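Local coordinates for X-ray repair cross complementing protein 1 variant (Homo sapiens, PDB 6WH1), which probably acts as a scaffold that assembles DNA single-strand break repair complexes and restrains PARP1, this chain being its C-terminal BRCT domain, at residues R23-Y28 against W74-N79. Sequence-based numbering, arbitrary orientation.
Sequences RKLIRY and WIYSCN
Tyr28 lies between the two helices with the side chain of Asn79 laid over one face of its ring. The amide plane is only 13° from the ring plane, so the two flat groups stack. Asn79 CB also makes a CH-pi contact, 4.0 Å from the centroid of the Tyr28 ring. With its CG anti to the backbone N (chi1 173°), Asn79 sends the amide out over the ring, and ND2 comes to 3.6 Å from Tyr28 CZ. Lys24 O lies above the opposite face, offset toward the rim, so the ring has a polar group from its own helix on one side and the amide on the other.

Tyr76 meets Tyr28 at about a right angle: Tyr76 CD1 lies 3.9 Å from Tyr28 CE2, each near the plane of the other ring, so rim meets rim and neither covers a face. The Tyr76 ring then runs on across helix 21-31, where Lys24 CD comes at its CE1 corner obliquely, 3.4 Å from Tyr76 CE1. Leu25 CD2 touches both Ile75 CB, at 3.7 Å, and Tyr76 CE1, at 3.9 Å. Ile75 in turn presses CG2 against Tyr28 CB at 3.5 Å, backing the base of the aromatic residue. Tyr28 and Asn79 each also pack on an apolar side chain of another protein's chain.

The segment axes approach to 9.9 Å at 49°, and the interface is held by side-chain packing. Helices 21-31 and 72-81 thus pair beside the parallel sheet, as the first and last helices do in BRCT domains, and Ile75 continues the packing onto Val29 of helix 21-31 and Phe11 of strand 10-13.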
loop_
_atom_site.group_PDB
_atom_site.type_symbol
_atom_site.label_atom_id
_atom_site.label_comp_id
_atom_site.label_asym_id
_atom_site.label_seq_id
_atom_site.Cartn_x
_atom_site.Cartn_y
_atom_site.Cartn_z
ATOM N N ARG A 23 2.958 -1.697 -7.210
ATOM C CA ARG A 23 1.732 -0.996 -6.847
ATOM C C ARG A 23 0.723 -1.946 -6.214
ATOM O O ARG A 23 0.066 -1.597 -5.223
ATOM C CB ARG A 23 1.133 -0.322 -8.083
ATOM C CG ARG A 23 0.573 1.069 -7.835
ATOM C CD ARG A 23 -0.253 1.560 -9.022
ATOM N NE ARG A 23 -1.484 0.790 -9.183
ATOM C CZ ARG A 23 -2.649 1.118 -8.632
ATOM N NH1 ARG A 23 -2.748 2.209 -7.883
ATOM N NH2 ARG A 23 -3.715 0.356 -8.829
ATOM N N LYS A 24 0.587 -3.153 -6.768
ATOM C CA LYS A 24 -0.379 -4.101 -6.220
ATOM C C LYS A 24 -0.012 -4.504 -4.794
ATOM O O LYS A 24 -0.883 -4.593 -3.917
ATOM C CB LYS A 24 -0.472 -5.327 -7.128
ATOM C CG LYS A 24 -1.499 -6.358 -6.698
ATOM C CD LYS A 24 -1.591 -7.487 -7.714
ATOM C CE LYS A 24 -3.003 -7.638 -8.257
ATOM N NZ LYS A 24 -3.762 -8.698 -7.534
ATOM N N LEU A 25 1.279 -4.744 -4.543
ATOM C CA LEU A 25 1.723 -5.112 -3.202
ATOM C C LEU A 25 1.500 -3.973 -2.220
ATOM O O LEU A 25 1.066 -4.201 -1.081
ATOM C CB LEU A 25 3.198 -5.510 -3.228
ATOM C CG LEU A 25 3.514 -6.769 -4.033
ATOM C CD1 LEU A 25 4.982 -6.794 -4.431
ATOM C CD2 LEU A 25 3.139 -8.002 -3.226
ATOM N N ILE A 26 1.807 -2.741 -2.636
ATOM C CA ILE A 26 1.519 -1.586 -1.793
ATOM C C ILE A 26 0.036 -1.550 -1.447
ATOM O O ILE A 26 -0.349 -1.388 -0.280
ATOM C CB ILE A 26 1.971 -0.289 -2.488
ATOM C CG1 ILE A 26 3.499 -0.180 -2.465
ATOM C CG2 ILE A 26 1.314 0.926 -1.840
ATOM C CD1 ILE A 26 4.045 0.892 -3.381
ATOM N N ARG A 27 -0.816 -1.743 -2.458
ATOM C CA ARG A 27 -2.257 -1.721 -2.240
ATOM C C ARG A 27 -2.675 -2.759 -1.205
ATOM O O ARG A 27 -3.392 -2.443 -0.251
ATOM C CB ARG A 27 -2.987 -1.955 -3.564
ATOM C CG ARG A 27 -4.497 -2.088 -3.430
ATOM C CD ARG A 27 -5.172 -2.190 -4.794
ATOM N NE ARG A 27 -6.588 -2.532 -4.688
ATOM C CZ ARG A 27 -7.416 -2.627 -5.724
ATOM N NH1 ARG A 27 -8.690 -2.943 -5.533
ATOM N NH2 ARG A 27 -6.970 -2.404 -6.953
ATOM N N TYR A 28 -2.221 -4.004 -1.366
ATOM C CA TYR A 28 -2.710 -5.075 -0.497
ATOM C C TYR A 28 -2.183 -4.929 0.929
ATOM O O TYR A 28 -2.946 -5.067 1.902
ATOM C CB TYR A 28 -2.334 -6.437 -1.075
ATOM C CG TYR A 28 -3.093 -6.798 -2.332
ATOM C CD1 TYR A 28 -4.189 -6.053 -2.744
ATOM C CD2 TYR A 28 -2.715 -7.889 -3.104
ATOM C CE1 TYR A 28 -4.886 -6.381 -3.894
ATOM C CE2 TYR A 28 -3.405 -8.225 -4.252
ATOM C CZ TYR A 28 -4.489 -7.468 -4.643
ATOM O OH TYR A 28 -5.177 -7.801 -5.787
ATOM N N TRP A 74 2.781 -14.534 -1.457
ATOM C CA TRP A 74 2.217 -14.546 -0.111
ATOM C C TRP A 74 1.155 -13.468 0.039
ATOM O O TRP A 74 0.039 -13.737 0.494
ATOM C CB TRP A 74 3.316 -14.347 0.929
ATOM C CG TRP A 74 2.805 -14.272 2.341
ATOM C CD1 TRP A 74 1.824 -15.042 2.898
ATOM C CD2 TRP A 74 3.245 -13.377 3.374
ATOM N NE1 TRP A 74 1.629 -14.686 4.212
ATOM C CE2 TRP A 74 2.490 -13.669 4.530
ATOM C CE3 TRP A 74 4.206 -12.364 3.436
ATOM C CZ2 TRP A 74 2.666 -12.981 5.732
ATOM C CZ3 TRP A 74 4.379 -11.681 4.632
ATOM C CH2 TRP A 74 3.611 -11.993 5.762
ATOM N N ILE A 75 1.496 -12.233 -0.334
ATOM C CA ILE A 75 0.547 -11.128 -0.251
ATOM C C ILE A 75 -0.658 -11.395 -1.143
ATOM O O ILE A 75 -1.815 -11.192 -0.735
ATOM C CB ILE A 75 1.248 -9.808 -0.624
ATOM C CG1 ILE A 75 2.584 -9.675 0.116
ATOM C CG2 ILE A 75 0.349 -8.624 -0.334
ATOM C CD1 ILE A 75 2.444 -9.397 1.591
ATOM N N TYR A 76 -0.409 -11.855 -2.374
ATOM C CA TYR A 76 -1.516 -12.097 -3.301
ATOM C C TYR A 76 -2.503 -13.107 -2.727
ATOM O O TYR A 76 -3.716 -12.871 -2.713
ATOM C CB TYR A 76 -0.993 -12.584 -4.651
ATOM C CG TYR A 76 -0.050 -11.628 -5.327
ATOM C CD1 TYR A 76 -0.249 -10.256 -5.248
ATOM C CD2 TYR A 76 1.044 -12.095 -6.040
ATOM C CE1 TYR A 76 0.616 -9.378 -5.860
ATOM C CE2 TYR A 76 1.915 -11.226 -6.657
ATOM C CZ TYR A 76 1.695 -9.868 -6.565
ATOM O OH TYR A 76 2.560 -8.995 -7.176
ATOM N N SER A 77 -1.998 -14.246 -2.247
ATOM C CA SER A 77 -2.880 -15.291 -1.735
ATOM C C SER A 77 -3.511 -14.900 -0.410
ATOM O O SER A 77 -4.625 -15.343 -0.107
ATOM C CB SER A 77 -2.117 -16.608 -1.592
ATOM O OG SER A 77 -1.238 -16.815 -2.679
ATOM N N CYS A 78 -2.817 -14.093 0.396
ATOM C CA CYS A 78 -3.452 -13.521 1.574
ATOM C C CYS A 78 -4.681 -12.724 1.175
ATOM O O CYS A 78 -5.720 -12.788 1.840
ATOM C CB CYS A 78 -2.464 -12.636 2.332
ATOM S SG CYS A 78 -1.403 -13.486 3.520
ATOM N N ASN A 79 -4.583 -11.983 0.070
ATOM C CA ASN A 79 -5.751 -11.260 -0.426
ATOM C C ASN A 79 -6.817 -12.217 -0.952
ATOM O O ASN A 79 -8.015 -12.003 -0.732
ATOM C CB ASN A 79 -5.342 -10.274 -1.518
ATOM C CG ASN A 79 -6.536 -9.617 -2.184
ATOM O OD1 ASN A 79 -7.214 -8.782 -1.584
ATOM N ND2 ASN A 79 -6.808 -10.004 -3.427
#